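Local coordinates for ferrichrome-binding protein (Bacillus subtilis subsp. subtilis, PDB 3G9Q), which binds iron(3+)-hydroxamate complexes such as ferrichrome and hands them to the membrane-bound permease of the FhuCBGD ABC transporter, at residues Pro14-Val19 / Asp69-Leu74; Val19-Tyr24 / Leu74-Thr79. One frame throughout, in Å; residues are numbered along the deposited sequence.

Interaction 1. Residues Pro14-Val19 / Asp69-Leu74; sequences PKRVVV and DLNPDL
R16 reaches across to the loop at L70-N71 and, through its backbone, to D73. Along its side chain, CB lies near CA of P72, and CD packs against the carbonyl oxygen of N71. With CG anti to its own carbonyl carbon (chi1 -59°) and a bend at chi3, the chain brings NE to L70 O at 3.0 Å. That oxygen lies in the guanidinium plane, at the edge, and NH1 adds a weak bond to it. Cut back to an alanine, this position would probably leave the L70 carbonyl without its guanidinium partner and the N71 carbonyl without the CD packed against it. D73 suits its place because a short carboxylate can serve backbone N-H groups: its OD2 takes R16 N at 2.8 Å from above the carboxylate plane, and K15 N more weakly. In return D73 N donates to R16 O at 2.8 Å, in the carbonyl plane. Beyond these polar contacts the pairing becomes regular, V18 N giving a nearly straight bond (165°) to L74 O. Branched and cyclic apolar residues fill the flanks: V18 CG2 meets P72 CB at 3.5 Å and crosses L70, while V17 CG2 lies beside L74 CD2, which P14 CG also approaches. The V17-L74 bridge is parallel, and the whole marks the start of two neighbouring strands in the parallel, helix-flanked sheet of one lobe of this class of binding protein.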
ATOM      1  N   PRO A  14     -10.735  17.510  14.774  1.00 51.81           N
ATOM      2  CA  PRO A  14      -9.525  18.274  15.075  1.00 49.36           C
ATOM      3  C   PRO A  14      -9.144  19.219  13.937  1.00 50.86           C
ATOM      4  O   PRO A  14      -9.281  18.878  12.756  1.00 55.11           O
ATOM      5  CB  PRO A  14      -8.489  17.182  15.326  1.00 47.64           C
ATOM      6  CG  PRO A  14      -8.977  16.040  14.492  1.00 45.94           C
ATOM      7  CD  PRO A  14     -10.447  16.066  14.738  1.00 44.15           C
ATOM      8  N   LYS A  15      -8.677  20.410  14.305  1.00 48.75           N
ATOM      9  CA  LYS A  15      -8.285  21.427  13.334  1.00 51.32           C
ATOM     10  C   LYS A  15      -6.837  21.309  12.865  1.00 43.02           C
ATOM     11  O   LYS A  15      -6.518  21.699  11.743  1.00 45.15           O
ATOM     12  CB  LYS A  15      -8.543  22.830  13.914  1.00 63.68           C
ATOM     13  CG  LYS A  15     -10.033  23.173  14.081  1.00 67.11           C
ATOM     14  CD  LYS A  15     -10.283  24.413  14.971  1.00 65.77           C
ATOM     15  CE  LYS A  15      -9.848  25.731  14.328  1.00 59.88           C
ATOM     16  NZ  LYS A  15     -10.091  26.890  15.244  1.00 46.68           N
ATOM     17  N   ARG A  16      -5.959  20.774  13.710  1.00 41.34           N
ATOM     18  CA  ARG A  16      -4.558  20.621  13.320  1.00 46.81           C
ATOM     19  C   ARG A  16      -3.996  19.284  13.785  1.00 46.50           C
ATOM     20  O   ARG A  16      -3.724  19.098  14.970  1.00 50.08           O
ATOM     21  CB  ARG A  16      -3.703  21.757  13.893  1.00 48.62           C
ATOM     22  CG  ARG A  16      -4.106  23.171  13.462  1.00 43.95           C
ATOM     23  CD  ARG A  16      -3.178  24.182  14.103  1.00 42.64           C
ATOM     24  NE  ARG A  16      -1.810  24.058  13.598  1.00 37.98           N
ATOM     25  CZ  ARG A  16      -1.398  24.575  12.442  1.00 31.60           C
ATOM     26  NH1 ARG A  16      -0.146  24.420  12.041  1.00 44.06           N
ATOM     27  NH2 ARG A  16      -2.241  25.257  11.689  1.00 30.71           N
ATOM     28  N   VAL A  17      -3.812  18.364  12.841  1.00 48.88           N
ATOM     29  CA  VAL A  17      -3.292  17.034  13.141  1.00 42.12           C
ATOM     30  C   VAL A  17      -1.894  16.785  12.577  1.00 42.14           C
ATOM     31  O   VAL A  17      -1.620  17.054  11.409  1.00 38.03           O
ATOM     32  CB  VAL A  17      -4.222  15.921  12.580  1.00 38.43           C
ATOM     33  CG1 VAL A  17      -3.646  14.555  12.906  1.00 24.41           C
ATOM     34  CG2 VAL A  17      -5.618  16.052  13.160  1.00 36.14           C
ATOM     35  N   VAL A  18      -1.013  16.273  13.427  1.00 41.56           N
ATOM     36  CA  VAL A  18       0.341  15.931  13.025  1.00 45.26           C
ATOM     37  C   VAL A  18       0.385  14.400  13.022  1.00 51.00           C
ATOM     38  O   VAL A  18       0.157  13.753  14.059  1.00 41.60           O
ATOM     39  CB  VAL A  18       1.396  16.476  14.023  1.00 50.15           C
ATOM     40  CG1 VAL A  18       2.778  15.929  13.683  1.00 40.59           C
ATOM     41  CG2 VAL A  18       1.407  17.986  13.994  1.00 36.10           C
ATOM     42  N   VAL A  19       0.656  13.831  11.851  1.00 39.74           N
ATOM     43  CA  VAL A  19       0.706  12.386  11.684  1.00 43.54           C
ATOM     44  C   VAL A  19       2.140  11.905  11.560  1.00 47.00           C
ATOM     45  O   VAL A  19       2.791  12.162  10.557  1.00 53.74           O
ATOM     46  CB  VAL A  19      -0.069  11.968  10.415  1.00 50.60           C
ATOM     47  CG1 VAL A  19      -0.081  10.462  10.279  1.00 58.11           C
ATOM     48  CG2 VAL A  19      -1.482  12.513  10.473  1.00 53.03           C
ATOM     49  N   ASP A  69       6.352  23.296  16.917  1.00 60.25           N
ATOM     50  CA  ASP A  69       6.122  24.474  16.094  1.00 60.64           C
ATOM     51  C   ASP A  69       4.894  24.400  15.207  1.00 59.10           C
ATOM     52  O   ASP A  69       4.611  25.330  14.453  1.00 61.52           O
ATOM     53  CB  ASP A  69       7.357  24.745  15.235  1.00 70.96           C
ATOM     54  CG  ASP A  69       8.651  24.524  16.004  1.00 85.94           C
ATOM     55  OD1 ASP A  69       8.735  25.011  17.164  1.00 83.03           O
ATOM     56  OD2 ASP A  69       9.575  23.866  15.449  1.00 87.63           O
ATOM     57  N   LEU A  70       4.160  23.300  15.295  1.00 55.29           N
ATOM     58  CA  LEU A  70       2.960  23.131  14.484  1.00 52.08           C
ATOM     59  C   LEU A  70       1.727  23.134  15.397  1.00 57.50           C
ATOM     60  O   LEU A  70       0.600  22.928  14.930  1.00 56.23           O
ATOM     61  CB  LEU A  70       3.042  21.798  13.710  1.00 51.24           C
ATOM     62  CG  LEU A  70       4.154  21.535  12.674  1.00 35.33           C
ATOM     63  CD1 LEU A  70       4.331  20.061  12.492  1.00 25.47           C
ATOM     64  CD2 LEU A  70       3.821  22.202  11.350  1.00 34.60           C
ATOM     65  N   ASN A  71       1.955  23.398  16.688  1.00 63.85           N
ATOM     66  CA  ASN A  71       0.909  23.384  17.733  1.00 62.65           C
ATOM     67  C   ASN A  71      -0.331  22.588  17.322  1.00 56.46           C
ATOM     68  O   ASN A  71      -1.365  23.147  16.970  1.00 59.79           O
ATOM     69  CB  ASN A  71       0.529  24.815  18.203  1.00 66.40           C
ATOM     70  CG  ASN A  71       0.019  25.723  17.074  1.00 71.78           C
ATOM     71  OD1 ASN A  71      -1.096  26.250  17.144  1.00 48.92           O
ATOM     72  ND2 ASN A  71       0.847  25.928  16.046  1.00 78.26           N
ATOM     73  N   PRO A  72      -0.228  21.250  17.366  1.00 55.08           N
ATOM     74  CA  PRO A  72      -1.340  20.376  16.990  1.00 56.66           C
ATOM     75  C   PRO A  72      -2.344  20.157  18.103  1.00 52.80           C
ATOM     76  O   PRO A  72      -2.015  20.285  19.287  1.00 47.93           O
ATOM     77  CB  PRO A  72      -0.632  19.083  16.621  1.00 54.75           C
ATOM     78  CG  PRO A  72       0.439  19.023  17.660  1.00 50.92           C
ATOM     79  CD  PRO A  72       0.980  20.445  17.647  1.00 56.57           C
ATOM     80  N   ASP A  73      -3.569  19.827  17.707  1.00 40.03           N
ATOM     81  CA  ASP A  73      -4.624  19.545  18.665  1.00 54.25           C
ATOM     82  C   ASP A  73      -4.817  18.028  18.734  1.00 53.48           C
ATOM     83  O   ASP A  73      -5.672  17.522  19.459  1.00 55.82           O
ATOM     84  CB  ASP A  73      -5.950  20.264  18.298  1.00 59.83           C
ATOM     85  CG  ASP A  73      -6.455  19.938  16.889  1.00 57.21           C
ATOM     86  OD1 ASP A  73      -6.302  18.788  16.430  1.00 65.84           O
ATOM     87  OD2 ASP A  73      -7.036  20.832  16.246  1.00 53.19           O
ATOM     88  N   LEU A  74      -4.001  17.314  17.967  1.00 54.52           N
ATOM     89  CA  LEU A  74      -4.027  15.856  17.931  1.00 57.71           C
ATOM     90  C   LEU A  74      -2.774  15.285  17.233  1.00 60.25           C
ATOM     91  O   LEU A  74      -2.373  15.758  16.161  1.00 55.84           O
ATOM     92  CB  LEU A  74      -5.289  15.344  17.221  1.00 42.57           C
ATOM     93  CG  LEU A  74      -5.382  13.825  17.063  1.00 33.33           C
ATOM     94  CD1 LEU A  74      -5.786  13.192  18.383  1.00 35.42           C
ATOM     95  CD2 LEU A  74      -6.401  13.497  15.989  1.00 40.61           C
TER

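Interaction 2. Residues Val19-Tyr24 / Leu74-Thr79; sequences VMADGY and LIIVWT
V19 and I76 form a parallel bridge with CA atoms 4.9 Å apart, after which M20 N donates to I76 O at 2.8 Å, nearly in line with the carbonyl, and the 19-24 chain leaves the sheet. Beta-branched residues suit the bridge: V19 and I76 lie side by side, their CG2 methyls 3.5 Å apart. M20, a selenomethionine, runs alongside V77, its CB and SE both against V77 CG1. The long arm of I76 starts anti to its backbone N (chi1 172°), which carries CD1 between the A21 methyl and the edge of the Y24 ring at CD2. A21 is small enough to sit beneath an indole: its CB stands over the centre of the six-membered ring of W78, a CH-pi contact of 3.5 Å to the centroid. At the rim of that indole, NE1 donates to Y24 OH at 3.0 Å, with the hydroxyl in the indole plane. This bond probably helps to set how the indole is turned and gives its buried tyrosine partner a polar mate, while the two rings meet obliquely, planes 63° apart. D22 brings its carboxylate near CZ3 of W78, roughly perpendicular to the ring, and G23 N lies by CH2. Around this cluster, F111 meets Y24 and Y99 meets W78, both edge-to-face. Strand 94-97 packs against I76 and Y24 through V97, helix 85-91 packs on M20 and V77 through L88, and the 19-24 segment leads on to helix 25-31.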
ATOM      1  N   VAL A  19       0.656  13.831  11.851  1.00 39.74           N
ATOM      2  CA  VAL A  19       0.706  12.386  11.684  1.00 43.54           C
ATOM      3  C   VAL A  19       2.140  11.905  11.560  1.00 47.00           C
ATOM      4  O   VAL A  19       2.791  12.162  10.557  1.00 53.74           O
ATOM      5  CB  VAL A  19      -0.069  11.968  10.415  1.00 50.60           C
ATOM      6  CG1 VAL A  19      -0.081  10.462  10.279  1.00 58.11           C
ATOM      7  CG2 VAL A  19      -1.482  12.513  10.473  1.00 53.03           C
HETATM    8  N   MSE A  20       2.643  11.210  12.571  1.00 55.93           N
HETATM    9  CA  MSE A  20       4.015  10.723  12.500  1.00 63.93           C
HETATM   10  C   MSE A  20       4.127   9.322  11.887  1.00 59.26           C
HETATM   11  O   MSE A  20       5.228   8.837  11.603  1.00 60.47           O
HETATM   12  CB  MSE A  20       4.669  10.792  13.887  1.00 70.23           C
HETATM   13  CG  MSE A  20       5.215  12.187  14.229  1.00 74.78           C
HETATM   14 SE   MSE A  20       5.381  12.561  16.140  1.00 94.42          SE
HETATM   15  CE  MSE A  20       7.171  11.874  16.484  1.00 93.08           C
ATOM     16  N   ALA A  21       2.980   8.686  11.660  1.00 55.08           N
ATOM     17  CA  ALA A  21       2.937   7.358  11.042  1.00 62.68           C
ATOM     18  C   ALA A  21       2.605   7.531   9.559  1.00 65.21           C
ATOM     19  O   ALA A  21       1.437   7.538   9.184  1.00 69.49           O
ATOM     20  CB  ALA A  21       1.871   6.501  11.716  1.00 55.89           C
ATOM     21  N   ASP A  22       3.630   7.672   8.724  1.00 67.68           N
ATOM     22  CA  ASP A  22       3.447   7.863   7.277  1.00 69.10           C
ATOM     23  C   ASP A  22       2.277   7.099   6.655  1.00 63.68           C
ATOM     24  O   ASP A  22       1.511   7.658   5.876  1.00 61.32           O
ATOM     25  CB  ASP A  22       4.729   7.471   6.538  1.00 66.21           C
ATOM     26  CG  ASP A  22       5.404   6.269   7.166  1.00 61.42           C
ATOM     27  OD1 ASP A  22       5.839   6.397   8.331  1.00 77.35           O
ATOM     28  OD2 ASP A  22       5.501   5.211   6.512  1.00 45.23           O
ATOM     29  N   GLY A  23       2.158   5.821   7.005  1.00 56.98           N
ATOM     30  CA  GLY A  23       1.108   4.979   6.459  1.00 49.20           C
ATOM     31  C   GLY A  23      -0.343   5.343   6.727  1.00 51.62           C
ATOM     32  O   GLY A  23      -1.242   4.671   6.205  1.00 51.79           O
ATOM     33  N   TYR A  24      -0.588   6.383   7.526  1.00 42.28           N
ATOM     34  CA  TYR A  24      -1.957   6.801   7.831  1.00 40.94           C
ATOM     35  C   TYR A  24      -2.343   8.157   7.238  1.00 43.31           C
ATOM     36  O   TYR A  24      -3.528   8.511   7.216  1.00 45.64           O
ATOM     37  CB  TYR A  24      -2.201   6.813   9.351  1.00 35.15           C
ATOM     38  CG  TYR A  24      -2.083   5.442   9.986  1.00 45.74           C
ATOM     39  CD1 TYR A  24      -2.523   4.300   9.299  1.00 53.03           C
ATOM     40  CD2 TYR A  24      -1.529   5.276  11.252  1.00 35.15           C
ATOM     41  CE1 TYR A  24      -2.410   3.026   9.845  1.00 46.68           C
ATOM     42  CE2 TYR A  24      -1.414   4.010  11.812  1.00 55.60           C
ATOM     43  CZ  TYR A  24      -1.853   2.886  11.104  1.00 56.91           C
ATOM     44  OH  TYR A  24      -1.718   1.625  11.643  1.00 53.24           O
ATOM     45  N   LEU A  74      -4.001  17.314  17.967  1.00 54.52           N
ATOM     46  CA  LEU A  74      -4.027  15.856  17.931  1.00 57.71           C
ATOM     47  C   LEU A  74      -2.774  15.285  17.233  1.00 60.25           C
ATOM     48  O   LEU A  74      -2.373  15.758  16.161  1.00 55.84           O
ATOM     49  CB  LEU A  74      -5.289  15.344  17.221  1.00 42.57           C
ATOM     50  CG  LEU A  74      -5.382  13.825  17.063  1.00 33.33           C
ATOM     51  CD1 LEU A  74      -5.786  13.192  18.383  1.00 35.42           C
ATOM     52  CD2 LEU A  74      -6.401  13.497  15.989  1.00 40.61           C
ATOM     53  N   ILE A  75      -2.166  14.271  17.857  1.00 53.24           N
ATOM     54  CA  ILE A  75      -0.973  13.607  17.331  1.00 44.58           C
ATOM     55  C   ILE A  75      -1.210  12.128  17.109  1.00 42.99           C
ATOM     56  O   ILE A  75      -1.782  11.452  17.960  1.00 39.14           O
ATOM     57  CB  ILE A  75       0.220  13.700  18.298  1.00 41.34           C
ATOM     58  CG1 ILE A  75       0.638  15.143  18.461  1.00 36.69           C
ATOM     59  CG2 ILE A  75       1.398  12.919  17.743  1.00 18.02           C
ATOM     60  CD1 ILE A  75       1.146  15.899  17.206  1.00 56.02           C
ATOM     61  N   ILE A  76      -0.782  11.610  15.972  1.00 35.95           N
ATOM     62  CA  ILE A  76      -0.948  10.189  15.778  1.00 45.43           C
ATOM     63  C   ILE A  76       0.391   9.537  15.452  1.00 42.52           C
ATOM     64  O   ILE A  76       1.114   9.989  14.569  1.00 39.27           O
ATOM     65  CB  ILE A  76      -2.024   9.867  14.702  1.00 48.79           C
ATOM     66  CG1 ILE A  76      -2.000   8.375  14.421  1.00 37.04           C
ATOM     67  CG2 ILE A  76      -1.806  10.668  13.433  1.00 41.52           C
ATOM     68  CD1 ILE A  76      -0.901   7.796  13.482  1.00 82.41           C
ATOM     69  N   VAL A  77       0.739   8.492  16.202  1.00 40.44           N
ATOM     70  CA  VAL A  77       1.998   7.775  15.986  1.00 49.71           C
ATOM     71  C   VAL A  77       1.836   6.284  16.201  1.00 49.75           C
ATOM     72  O   VAL A  77       0.898   5.845  16.859  1.00 54.21           O
ATOM     73  CB  VAL A  77       3.086   8.216  16.971  1.00 59.24           C
ATOM     74  CG1 VAL A  77       3.496   9.650  16.701  1.00 74.55           C
ATOM     75  CG2 VAL A  77       2.570   8.064  18.399  1.00 70.34           C
ATOM     76  N   TRP A  78       2.760   5.501  15.664  1.00 43.40           N
ATOM     77  CA  TRP A  78       2.686   4.070  15.874  1.00 50.60           C
ATOM     78  C   TRP A  78       3.236   3.731  17.262  1.00 58.79           C
ATOM     79  O   TRP A  78       3.824   4.585  17.933  1.00 59.84           O
ATOM     80  CB  TRP A  78       3.481   3.316  14.805  1.00 45.59           C
ATOM     81  CG  TRP A  78       2.707   3.052  13.546  1.00 57.25           C
ATOM     82  CD1 TRP A  78       1.448   2.519  13.446  1.00 48.59           C
ATOM     83  CD2 TRP A  78       3.153   3.279  12.204  1.00 56.12           C
ATOM     84  NE1 TRP A  78       1.088   2.401  12.125  1.00 45.21           N
ATOM     85  CE2 TRP A  78       2.113   2.858  11.341  1.00 56.12           C
ATOM     86  CE3 TRP A  78       4.330   3.794  11.646  1.00 51.35           C
ATOM     87  CZ2 TRP A  78       2.217   2.941   9.945  1.00 51.46           C
ATOM     88  CZ3 TRP A  78       4.433   3.875  10.255  1.00 60.58           C
ATOM     89  CH2 TRP A  78       3.382   3.448   9.423  1.00 52.35           C
ATOM     90  N   THR A  79       3.019   2.492  17.707  1.00 71.58           N
ATOM     91  CA  THR A  79       3.530   2.050  19.003  1.00 75.42           C
ATOM     92  C   THR A  79       4.927   1.472  18.825  1.00 80.24           C
ATOM     93  O   THR A  79       5.713   1.454  19.767  1.00 90.15           O
ATOM     94  CB  THR A  79       2.641   0.956  19.659  1.00 68.66           C
ATOM     95  OG1 THR A  79       2.161   0.049  18.657  1.00 73.34           O
ATOM     96  CG2 THR A  79       1.477   1.580  20.413  1.00 65.37           C
TER

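Overall arrangement
Both interactions lie along strands 17-19 and 74-78, neighbours in the parallel four-stranded sheet: interaction 1 adds the loop before 74-78, interaction 2 the loop after 17-19. They share V19 and L74, and V18 O probably accepts a hydrogen bond from I76 N between them. Interaction 1 has its centre about 25 Å from that of the chain and is only partly buried; there the charged side chains of R16 and D73 bond to backbone groups of the opposite segment. Interaction 2, its centre about 16 Å from that of the chain, is buried. The balance thus moves from side-chain-to-backbone polar bonds toward aliphatic and aromatic packing, though each contact has some of both.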